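Local atomic coordinates of transcriptional regulatory protein RcsB (Escherichia coli, PDB entry 5I4C), a protein that acts as the DNA-binding response regulator of the Rcs signalling system, controlling genes for capsule synthesis, biofilm formation, cell division and outer membrane proteins. Residues K21-E24 with Q25-W28; L53-D56 with L57-G61; S96-D100 with L101-G105; G105-K109 with Q110-T114. All coordinates share one frame; numbering follows the deposited sequence.

Contact 1: residues K21-E24 with Q25-W28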
loop_
_atom_site.group_PDB
_atom_site.type_symbol
_atom_site.label_atom_id
_atom_site.label_comp_id
_atom_site.label_asym_id
_atom_site.label_seq_id
_atom_site.Cartn_x
_atom_site.Cartn_y
_atom_site.Cartn_z
ATOM N N LYS A 21 -7.463 4.310 6.754
ATOM C CA LYS A 21 -7.520 5.728 6.596
ATOM C C LYS A 21 -8.717 6.133 5.758
ATOM O O LYS A 21 -9.424 7.063 6.079
ATOM C CB LYS A 21 -6.260 6.239 5.925
ATOM C CG LYS A 21 -4.996 6.293 6.752
ATOM C CD LYS A 21 -5.149 7.069 8.072
ATOM C CE LYS A 21 -5.423 6.076 9.205
ATOM N NZ LYS A 21 -5.197 6.747 10.514
ATOM N N SER A 22 -9.015 5.377 4.734
ATOM C CA SER A 22 -10.142 5.678 3.901
ATOM C C SER A 22 -11.471 5.403 4.660
ATOM O O SER A 22 -12.423 6.220 4.667
ATOM C CB SER A 22 -10.069 4.876 2.601
ATOM O OG SER A 22 -11.387 4.959 2.046
ATOM N N LEU A 23 -11.547 4.263 5.299
ATOM C CA LEU A 23 -12.765 3.885 5.976
ATOM C C LEU A 23 -13.058 4.723 7.232
ATOM O O LEU A 23 -14.229 4.911 7.629
ATOM C CB LEU A 23 -12.712 2.394 6.319
ATOM C CG LEU A 23 -12.661 1.491 5.058
ATOM C CD1 LEU A 23 -12.768 0.019 5.450
ATOM C CD2 LEU A 23 -13.788 1.847 4.153
ATOM N N GLU A 24 -11.999 5.263 7.821
ATOM C CA GLU A 24 -12.169 6.213 8.945
ATOM C C GLU A 24 -12.890 7.462 8.507
ATOM O O GLU A 24 -13.380 8.161 9.361
ATOM C CB GLU A 24 -10.821 6.578 9.639
ATOM C CG GLU A 24 -10.418 5.462 10.618
ATOM C CD GLU A 24 -8.982 5.522 11.164
ATOM O OE1 GLU A 24 -8.250 6.500 10.863
ATOM O OE2 GLU A 24 -8.590 4.569 11.931
ATOM N N GLN A 25 -12.917 7.779 7.220
ATOM C CA GLN A 25 -13.760 8.871 6.732
ATOM C C GLN A 25 -15.272 8.525 6.608
ATOM O O GLN A 25 -16.076 9.404 6.451
ATOM C CB GLN A 25 -13.189 9.389 5.410
ATOM C CG GLN A 25 -11.764 9.910 5.498
ATOM C CD GLN A 25 -11.646 11.096 6.472
ATOM O OE1 GLN A 25 -12.031 12.241 6.169
ATOM N NE2 GLN A 25 -11.144 10.809 7.669
ATOM N N ILE A 26 -15.668 7.266 6.770
ATOM C CA ILE A 26 -17.040 6.823 6.568
ATOM C C ILE A 26 -17.652 6.466 7.884
ATOM O O ILE A 26 -17.297 5.467 8.509
ATOM C CB ILE A 26 -17.061 5.610 5.676
ATOM C CG1 ILE A 26 -16.380 6.016 4.368
ATOM C CG2 ILE A 26 -18.494 5.099 5.492
ATOM C CD1 ILE A 26 -16.142 4.811 3.526
ATOM N N GLU A 27 -18.554 7.343 8.311
ATOM C CA GLU A 27 -19.190 7.301 9.622
ATOM C C GLU A 27 -19.799 5.922 9.866
ATOM O O GLU A 27 -19.648 5.394 10.929
ATOM C CB GLU A 27 -20.275 8.437 9.798
ATOM C CG GLU A 27 -21.107 8.730 8.514
ATOM C CD GLU A 27 -22.591 9.144 8.689
ATOM O OE1 GLU A 27 -23.428 8.666 7.857
ATOM O OE2 GLU A 27 -22.929 9.963 9.599
ATOM N N TRP A 28 -20.417 5.312 8.876
ATOM C CA TRP A 28 -21.222 4.134 9.134
ATOM C C TRP A 28 -20.434 2.823 8.994
ATOM O O TRP A 28 -20.997 1.766 9.186
ATOM C CB TRP A 28 -22.494 4.115 8.273
ATOM C CG TRP A 28 -22.234 4.442 6.876
ATOM C CD1 TRP A 28 -22.193 5.679 6.336
ATOM C CD2 TRP A 28 -21.970 3.530 5.826
ATOM N NE1 TRP A 28 -21.896 5.600 5.009
ATOM C CE2 TRP A 28 -21.758 4.285 4.667
ATOM C CE3 TRP A 28 -21.916 2.148 5.750
ATOM C CZ2 TRP A 28 -21.484 3.715 3.439
ATOM C CZ3 TRP A 28 -21.629 1.568 4.520
ATOM C CH2 TRP A 28 -21.407 2.350 3.381
HETATM O O HOH W 1 -15.522 6.782 10.886
#

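Contact 2: residues L53-D56 with L57-G61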
loop_
_atom_site.group_PDB
_atom_site.type_symbol
_atom_site.label_atom_id
_atom_site.label_comp_id
_atom_site.label_asym_id
_atom_site.label_seq_id
_atom_site.Cartn_x
_atom_site.Cartn_y
_atom_site.Cartn_z
ATOM N N LEU A 53 -16.190 -9.201 4.974
ATOM C CA LEU A 53 -14.757 -9.431 4.905
ATOM C C LEU A 53 -14.184 -8.846 3.621
ATOM O O LEU A 53 -14.646 -9.211 2.535
ATOM C CB LEU A 53 -14.479 -10.905 4.947
ATOM C CG LEU A 53 -12.996 -11.228 4.719
ATOM C CD1 LEU A 53 -11.999 -10.696 5.731
ATOM C CD2 LEU A 53 -12.878 -12.683 4.526
ATOM N N ILE A 54 -13.177 -7.984 3.768
ATOM C CA ILE A 54 -12.441 -7.393 2.660
ATOM C C ILE A 54 -11.048 -8.033 2.630
ATOM O O ILE A 54 -10.232 -7.781 3.513
ATOM C CB ILE A 54 -12.356 -5.877 2.804
ATOM C CG1 ILE A 54 -13.754 -5.301 2.962
ATOM C CG2 ILE A 54 -11.641 -5.262 1.613
ATOM C CD1 ILE A 54 -13.777 -3.867 3.436
ATOM N N THR A 55 -10.793 -8.832 1.625
ATOM C CA THR A 55 -9.661 -9.697 1.693
ATOM C C THR A 55 -8.874 -9.840 0.371
ATOM O O THR A 55 -9.435 -9.933 -0.726
ATOM C CB THR A 55 -10.039 -11.121 2.223
ATOM O OG1 THR A 55 -8.836 -11.879 2.487
ATOM C CG2 THR A 55 -10.865 -11.948 1.158
ATOM N N ASP A 56 -7.559 -9.831 0.504
ATOM C CA ASP A 56 -6.645 -10.275 -0.545
ATOM C C ASP A 56 -6.742 -11.825 -0.703
ATOM O O ASP A 56 -7.121 -12.517 0.241
ATOM C CB ASP A 56 -5.225 -9.926 -0.144
ATOM C CG ASP A 56 -4.256 -10.075 -1.286
ATOM O OD1 ASP A 56 -4.371 -9.368 -2.303
ATOM O OD2 ASP A 56 -3.386 -10.907 -1.165
ATOM N N LEU A 57 -6.455 -12.344 -1.879
ATOM C CA LEU A 57 -6.453 -13.789 -2.095
ATOM C C LEU A 57 -5.083 -14.473 -2.013
ATOM O O LEU A 57 -5.021 -15.677 -2.225
ATOM C CB LEU A 57 -7.061 -14.066 -3.436
ATOM C CG LEU A 57 -8.561 -13.736 -3.603
ATOM C CD1 LEU A 57 -8.974 -14.099 -5.010
ATOM C CD2 LEU A 57 -9.414 -14.481 -2.588
ATOM N N SER A 58 -4.019 -13.735 -1.682
ATOM C CA SER A 58 -2.669 -14.266 -1.657
ATOM C C SER A 58 -1.892 -14.212 -0.330
ATOM O O SER A 58 -0.654 -14.201 -0.341
ATOM C CB SER A 58 -1.831 -13.498 -2.713
ATOM O OG SER A 58 -2.102 -14.122 -3.960
ATOM N N MET A 59 -2.558 -14.271 0.785
ATOM C CA MET A 59 -1.898 -14.140 2.084
ATOM C C MET A 59 -1.384 -15.440 2.559
ATOM O O MET A 59 -1.932 -16.474 2.195
ATOM C CB MET A 59 -2.917 -13.742 3.107
ATOM C CG MET A 59 -3.506 -12.362 2.912
ATOM S SD MET A 59 -4.607 -12.021 4.298
ATOM C CE MET A 59 -5.741 -13.432 4.149
ATOM N N PRO A 60 -0.399 -15.422 3.464
ATOM C CA PRO A 60 -0.005 -16.710 4.124
ATOM C C PRO A 60 -1.198 -17.340 4.844
ATOM O O PRO A 60 -2.126 -16.617 5.224
ATOM C CB PRO A 60 1.078 -16.292 5.126
ATOM C CG PRO A 60 1.604 -14.981 4.586
ATOM C CD PRO A 60 0.399 -14.284 3.964
ATOM N N GLY A 61 -1.171 -18.655 4.975
ATOM C CA GLY A 61 -2.187 -19.419 5.697
ATOM C C GLY A 61 -2.072 -20.893 5.321
ATOM O O GLY A 61 -2.668 -21.302 4.357
HETATM O O HOH W 2 -6.136 -11.133 -4.297
#

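Contact 3: residues S96-D100 with L101-G105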
loop_
_atom_site.group_PDB
_atom_site.type_symbol
_atom_site.label_atom_id
_atom_site.label_comp_id
_atom_site.label_asym_id
_atom_site.label_seq_id
_atom_site.Cartn_x
_atom_site.Cartn_y
_atom_site.Cartn_z
ATOM N N SER A 96 -13.438 -14.809 -12.768
ATOM C CA SER A 96 -14.466 -15.807 -13.082
ATOM C C SER A 96 -14.581 -16.842 -11.965
ATOM O O SER A 96 -15.660 -17.064 -11.386
ATOM C CB SER A 96 -14.148 -16.466 -14.460
ATOM O OG SER A 96 -14.948 -17.608 -14.710
ATOM N N ALA A 97 -13.441 -17.438 -11.653
ATOM C CA ALA A 97 -13.361 -18.508 -10.683
ATOM C C ALA A 97 -14.033 -18.089 -9.371
ATOM O O ALA A 97 -14.925 -18.771 -8.842
ATOM C CB ALA A 97 -11.903 -18.868 -10.479
ATOM N N VAL A 98 -13.648 -16.906 -8.909
ATOM C CA VAL A 98 -14.167 -16.361 -7.679
ATOM C C VAL A 98 -15.613 -15.817 -7.803
ATOM O O VAL A 98 -16.423 -16.016 -6.881
ATOM C CB VAL A 98 -13.173 -15.312 -7.068
ATOM C CG1 VAL A 98 -13.242 -13.937 -7.742
ATOM C CG2 VAL A 98 -13.411 -15.195 -5.574
ATOM N N LEU A 99 -15.932 -15.139 -8.912
ATOM C CA LEU A 99 -17.314 -14.687 -9.133
ATOM C C LEU A 99 -18.307 -15.846 -9.137
ATOM O O LEU A 99 -19.375 -15.695 -8.588
ATOM C CB LEU A 99 -17.467 -13.842 -10.391
ATOM C CG LEU A 99 -16.951 -12.396 -10.219
ATOM C CD1 LEU A 99 -16.624 -11.667 -11.546
ATOM C CD2 LEU A 99 -17.917 -11.569 -9.359
ATOM N N ASP A 100 -17.920 -17.017 -9.643
ATOM C CA ASP A 100 -18.773 -18.214 -9.582
ATOM C C ASP A 100 -19.101 -18.626 -8.182
ATOM O O ASP A 100 -20.049 -19.371 -7.997
ATOM C CB ASP A 100 -18.082 -19.433 -10.195
ATOM C CG ASP A 100 -17.928 -19.340 -11.695
ATOM O OD1 ASP A 100 -18.267 -18.299 -12.309
ATOM O OD2 ASP A 100 -17.435 -20.327 -12.264
ATOM N N LEU A 101 -18.307 -18.197 -7.185
ATOM C CA LEU A 101 -18.544 -18.629 -5.815
ATOM C C LEU A 101 -19.563 -17.702 -5.132
ATOM O O LEU A 101 -19.945 -17.923 -3.979
ATOM C CB LEU A 101 -17.203 -18.746 -5.029
ATOM C CG LEU A 101 -16.178 -19.778 -5.549
ATOM C CD1 LEU A 101 -14.892 -19.769 -4.735
ATOM C CD2 LEU A 101 -16.767 -21.186 -5.592
ATOM N N ASP A 102 -20.006 -16.669 -5.830
ATOM C CA ASP A 102 -21.112 -15.832 -5.341
ATOM C C ASP A 102 -20.612 -14.931 -4.209
ATOM O O ASP A 102 -21.248 -14.701 -3.198
ATOM C CB ASP A 102 -22.389 -16.654 -4.970
ATOM C CG ASP A 102 -23.669 -15.764 -4.877
ATOM O OD1 ASP A 102 -23.895 -14.901 -5.750
ATOM O OD2 ASP A 102 -24.419 -15.878 -3.890
ATOM N N ILE A 103 -19.466 -14.350 -4.446
ATOM C CA ILE A 103 -19.005 -13.292 -3.565
ATOM C C ILE A 103 -19.669 -11.969 -3.935
ATOM O O ILE A 103 -20.270 -11.824 -4.987
ATOM C CB ILE A 103 -17.474 -13.237 -3.535
ATOM C CG1 ILE A 103 -16.871 -13.033 -4.899
ATOM C CG2 ILE A 103 -16.931 -14.535 -2.948
ATOM C CD1 ILE A 103 -15.853 -11.987 -4.845
ATOM N N GLU A 104 -19.566 -10.987 -3.064
ATOM C CA GLU A 104 -20.298 -9.779 -3.223
ATOM C C GLU A 104 -19.539 -8.677 -3.959
ATOM O O GLU A 104 -20.153 -7.791 -4.558
ATOM C CB GLU A 104 -20.783 -9.279 -1.865
ATOM C CG GLU A 104 -21.941 -10.080 -1.328
ATOM C CD GLU A 104 -21.544 -11.457 -0.792
ATOM O OE1 GLU A 104 -20.352 -11.764 -0.552
ATOM O OE2 GLU A 104 -22.452 -12.262 -0.639
ATOM N N GLY A 105 -18.221 -8.708 -3.956
ATOM C CA GLY A 105 -17.524 -7.605 -4.544
ATOM C C GLY A 105 -16.145 -7.958 -4.894
ATOM O O GLY A 105 -15.565 -8.913 -4.300
#

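Contact 4: residues G105-K109 with Q110-T114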
loop_
_atom_site.group_PDB
_atom_site.type_symbol
_atom_site.label_atom_id
_atom_site.label_comp_id
_atom_site.label_asym_id
_atom_site.label_seq_id
_atom_site.Cartn_x
_atom_site.Cartn_y
_atom_site.Cartn_z
ATOM N N GLY A 105 -18.221 -8.708 -3.956
ATOM C CA GLY A 105 -17.524 -7.605 -4.544
ATOM C C GLY A 105 -16.145 -7.958 -4.894
ATOM O O GLY A 105 -15.565 -8.913 -4.300
ATOM N N ILE A 106 -15.647 -7.246 -5.906
ATOM C CA ILE A 106 -14.256 -7.315 -6.318
ATOM C C ILE A 106 -13.781 -5.893 -6.510
ATOM O O ILE A 106 -14.421 -5.123 -7.174
ATOM C CB ILE A 106 -14.019 -8.127 -7.643
ATOM C CG1 ILE A 106 -14.404 -9.580 -7.445
ATOM C CG2 ILE A 106 -12.545 -8.035 -8.008
ATOM C CD1 ILE A 106 -14.527 -10.349 -8.726
ATOM N N VAL A 107 -12.663 -5.548 -5.909
ATOM C CA VAL A 107 -12.087 -4.183 -6.000
ATOM C C VAL A 107 -10.637 -4.303 -6.353
ATOM O O VAL A 107 -9.944 -5.098 -5.729
ATOM C CB VAL A 107 -12.202 -3.507 -4.618
ATOM C CG1 VAL A 107 -11.363 -2.210 -4.507
ATOM C CG2 VAL A 107 -13.679 -3.221 -4.367
ATOM N N LEU A 108 -10.158 -3.476 -7.264
ATOM C CA LEU A 108 -8.737 -3.454 -7.540
ATOM C C LEU A 108 -8.040 -2.886 -6.333
ATOM O O LEU A 108 -8.343 -1.782 -5.896
ATOM C CB LEU A 108 -8.388 -2.651 -8.764
ATOM C CG LEU A 108 -9.052 -3.100 -10.030
ATOM C CD1 LEU A 108 -8.693 -2.159 -11.198
ATOM C CD2 LEU A 108 -8.593 -4.514 -10.286
ATOM N N LYS A 109 -7.113 -3.666 -5.790
ATOM C CA LYS A 109 -6.467 -3.317 -4.538
ATOM C C LYS A 109 -5.879 -1.916 -4.599
ATOM O O LYS A 109 -5.986 -1.118 -3.661
ATOM C CB LYS A 109 -5.355 -4.343 -4.255
ATOM C CG LYS A 109 -4.743 -4.176 -2.885
ATOM C CD LYS A 109 -3.429 -4.925 -2.687
ATOM C CE LYS A 109 -3.708 -6.360 -2.594
ATOM N NZ LYS A 109 -2.616 -7.064 -1.917
ATOM N N GLN A 110 -5.198 -1.594 -5.670
ATOM C CA GLN A 110 -4.532 -0.275 -5.690
ATOM C C GLN A 110 -5.502 0.918 -5.667
ATOM O O GLN A 110 -5.102 2.007 -5.370
ATOM C CB GLN A 110 -3.565 -0.174 -6.840
ATOM C CG GLN A 110 -2.439 -1.212 -6.752
ATOM C CD GLN A 110 -1.578 -1.026 -5.507
ATOM O OE1 GLN A 110 -1.228 0.100 -5.165
ATOM N NE2 GLN A 110 -1.235 -2.168 -4.813
ATOM N N GLY A 111 -6.751 0.692 -6.023
ATOM C CA GLY A 111 -7.784 1.717 -5.990
ATOM C C GLY A 111 -8.694 1.571 -4.780
ATOM O O GLY A 111 -9.656 2.274 -4.676
ATOM N N ALA A 112 -8.359 0.696 -3.834
ATOM C CA ALA A 112 -9.246 0.483 -2.694
ATOM C C ALA A 112 -9.686 1.710 -1.883
ATOM O O ALA A 112 -10.850 1.796 -1.505
ATOM C CB ALA A 112 -8.663 -0.611 -1.786
ATOM N N PRO A 113 -8.793 2.700 -1.656
ATOM C CA PRO A 113 -9.264 3.802 -0.829
ATOM C C PRO A 113 -10.403 4.575 -1.417
ATOM O O PRO A 113 -11.263 4.962 -0.650
ATOM C CB PRO A 113 -8.043 4.730 -0.701
ATOM C CG PRO A 113 -6.854 3.828 -0.926
ATOM C CD PRO A 113 -7.329 2.757 -1.891
ATOM N N THR A 114 -10.400 4.807 -2.725
ATOM C CA THR A 114 -11.543 5.349 -3.474
ATOM C C THR A 114 -12.694 4.372 -3.751
ATOM O O THR A 114 -13.888 4.698 -3.648
ATOM C CB THR A 114 -11.085 5.779 -4.872
ATOM O OG1 THR A 114 -9.839 6.443 -4.759
ATOM C CG2 THR A 114 -12.117 6.695 -5.497
#

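Contact 1: residues K21-E24 with Q25-W28
Two backbone hydrogen bonds of the i to i+3 kind join Ser22 to Gln25 and Leu23 to Ile26. Gln25 N lies 3.0 Å from Ser22 O, and Ile26 N reaches Leu23 O at 2.9 Å with an N-H...O angle of 160°. The second bond closes a type I beta turn from Leu23 to Ile26.

Among apolar contacts, Leu23 CD2 meets Ile26 CD1 at 3.8 Å, one side chain slanting across the other. Branched aliphatic residues suit this place because both side chains also pack on helix 112-124, Leu23 on Leu120 and Ile26 on Pro117. The other branch of Ile26, CG2, sits 3.4 Å above the plane of the Trp28 ring, displaced toward its rim. In the response regulator receiver domain this is the link that follows helix 13-23 and leads into strand 29-35; Leu23 also touches Val29 and Val31 there.

The charged side chains and Gln25 lie toward solvent. Lys21 NZ and Glu24 OE1 form a salt bridge of 3.1 Å, the lysine arriving on the syn side of the carboxylate, 23° out of its plane. Long charged chains can span a separation of three residues, and Lys21 also packs on Phe17 of the second subunit. Gln25, its chain bent at chi2, brings CG to 3.7 Å from Lys21 O. A water lies within hydrogen-bonding distance of Glu24 O and, more weakly, of Ile26 O. Ser22, small and buried, instead gives its OG a hydrogen bond with Pro113 O.

Contact 2: residues L53-D56 with L57-G61
After Asp56 (psi 153°) the backbone folds over, psi falling to near zero at Leu57. The fold brings Ser58 N back to the Asp56 side chain: it donates to OD2 over 2.9 Å, approaching from above the carboxylate plane. A bond from an aspartate oxygen to the N-H two residues on is an Asx turn. Asp56 can close it because its CG is anti to the backbone N (chi1 -168°), which sends the carboxylate forward over the turn. Ser58 CB lies 3.4 Å from the same Asp56 OD2, and a serine is small enough to sit there beside the carboxylate.

The other carboxylate oxygen, OD1, receives a weak hydrogen bond from a water that also accepts from Leu57 N at 2.7 Å. OD1 also makes a salt bridge with Lys109, while Asp10 brings a like charge close by.

Thr55 holds the backbone next to Asp56: its OG1 donates to Asp56 O at 2.9 Å, tilted 20° from the carbonyl plane. Met59 CE comes within 3.8 Å of Thr55 OG1, the flexible thioether chain crossing the threonine at about a right angle. Leu57 turns instead to Val85 and Ile71, where an apolar chain belongs.

Asp56 is the predicted phosphorylation site of this receiver domain and is unmodified here. The turn and Lys109 each engage a different carboxylate oxygen, an arrangement consistent with a phospho-acceptor held in a set orientation before modification.

Contact 3: residues S96-D100 with L101-G105
Val98 O and Leu99 O are carbonyls near the end of helix 92-99, and each takes a backbone N-H from the chain that follows. Leu101 N donates to Val98 O at 2.9 Å, and Asp102 N to Leu99 O at 3.0 Å with an angle of 159°. One turn back, Asp100 N still bonds to Ser96 O over 2.9 Å, the regular helical pattern.

The Asp102 to Leu99 bond closes a type I turn from Leu99 to Asp102; Asp102, with a positive phi of 75°, is the first residue to leave helical geometry. Aspartate tolerates this conformation better than beta-branched residues do, and the chain then runs on toward strand 105-108. This helix-to-strand connection belongs to the alternating beta-alpha fold of the receiver domain.

Ile103 N is buried with no partner in the model, whereas its carbonyl oxygen bonds Lys128 NZ. The same lysine forms a salt bridge with Asp102 OD1, and Glu104 OE1 accepts from Ile83 N.

Apolar atoms cover the carbonyls. Ile103 CG1, lying between the backbone N and the carbonyl carbon (chi1 58°), is thrown back to 3.6 Å from Val98 O. Ile103 CD1 lies 4.1 Å from Val98 CG2, the two side chains crossing at about a right angle. Leu101 lays CG 3.7 Å from Ala97 O, and its side chain packs on Ile68 and Ile71 of helix 67-77.

Contact 4: residues G105-K109 with Q110-T114
The carboxamide of Gln110 turns its NE2 toward the aliphatic stem of Lys109, 4.1 Å from CD. The two chains slant past each other. Beside them the backbone turns on two hydrogen bonds: Gly111 N donates to Leu108 O at 2.9 Å, and Ala112 N donates to Lys109 O at 3.0 Å. The second bond is the straighter of the two, with an N-H...O angle of 165°.

These i to i+3 bonds mark a short 3-10 turn, in which strand 105-108 gives way to helix 112-124. Gly111 holds the N-cap position, and Pro113, with no backbone N-H to offer, fits the first turn of a helix. This last beta-to-alpha step of the receiver domain places a lysine just after the final strand, as in CheY relatives.

The apolar contact is small: Val107 CG1 touches Ala112 CA at 3.9 Å. That valine branch is carried forward by its place opposite the backbone N (chi1 167°). Separately, Ala112 CB rests 3.3 Å from Lys109 O, a methyl beside a carbonyl. Alanine's single methyl suits a buried position at the start of helix 112-124, against Val107 of the strand.

Both long side chains find partners beyond the turn. Lys109, straight as far as CD and then bent, forms salt bridges from NZ to Asp10 and Asp56. Gln110 OE1 accepts a hydrogen bond from Ile14 N of the second subunit, and its chain packs on His12 of that subunit.

The four contacts follow one another along a single receiver domain, each at a junction of its alternating strands and helices. Contacts 1 and 3 lie at helix ends, their centres 26 Å apart on opposite sides of the chain's centre; contacts 2 and 4 lie at strand ends of the same parallel sheet, their centres 14 Å apart. Contacts 3 and 4 share Gly105, and Val98 and Leu99 pack on Ile106. Lys109 ties contact 4 to Asp56 of contact 2, which puts both strand ends beside the predicted phosphorylation site, together with Asp10. Pro113 ties contact 4 to contact 1, and both of these also border the second subunit, whereas contacts 2 and 3 touch no other chain of the assembly.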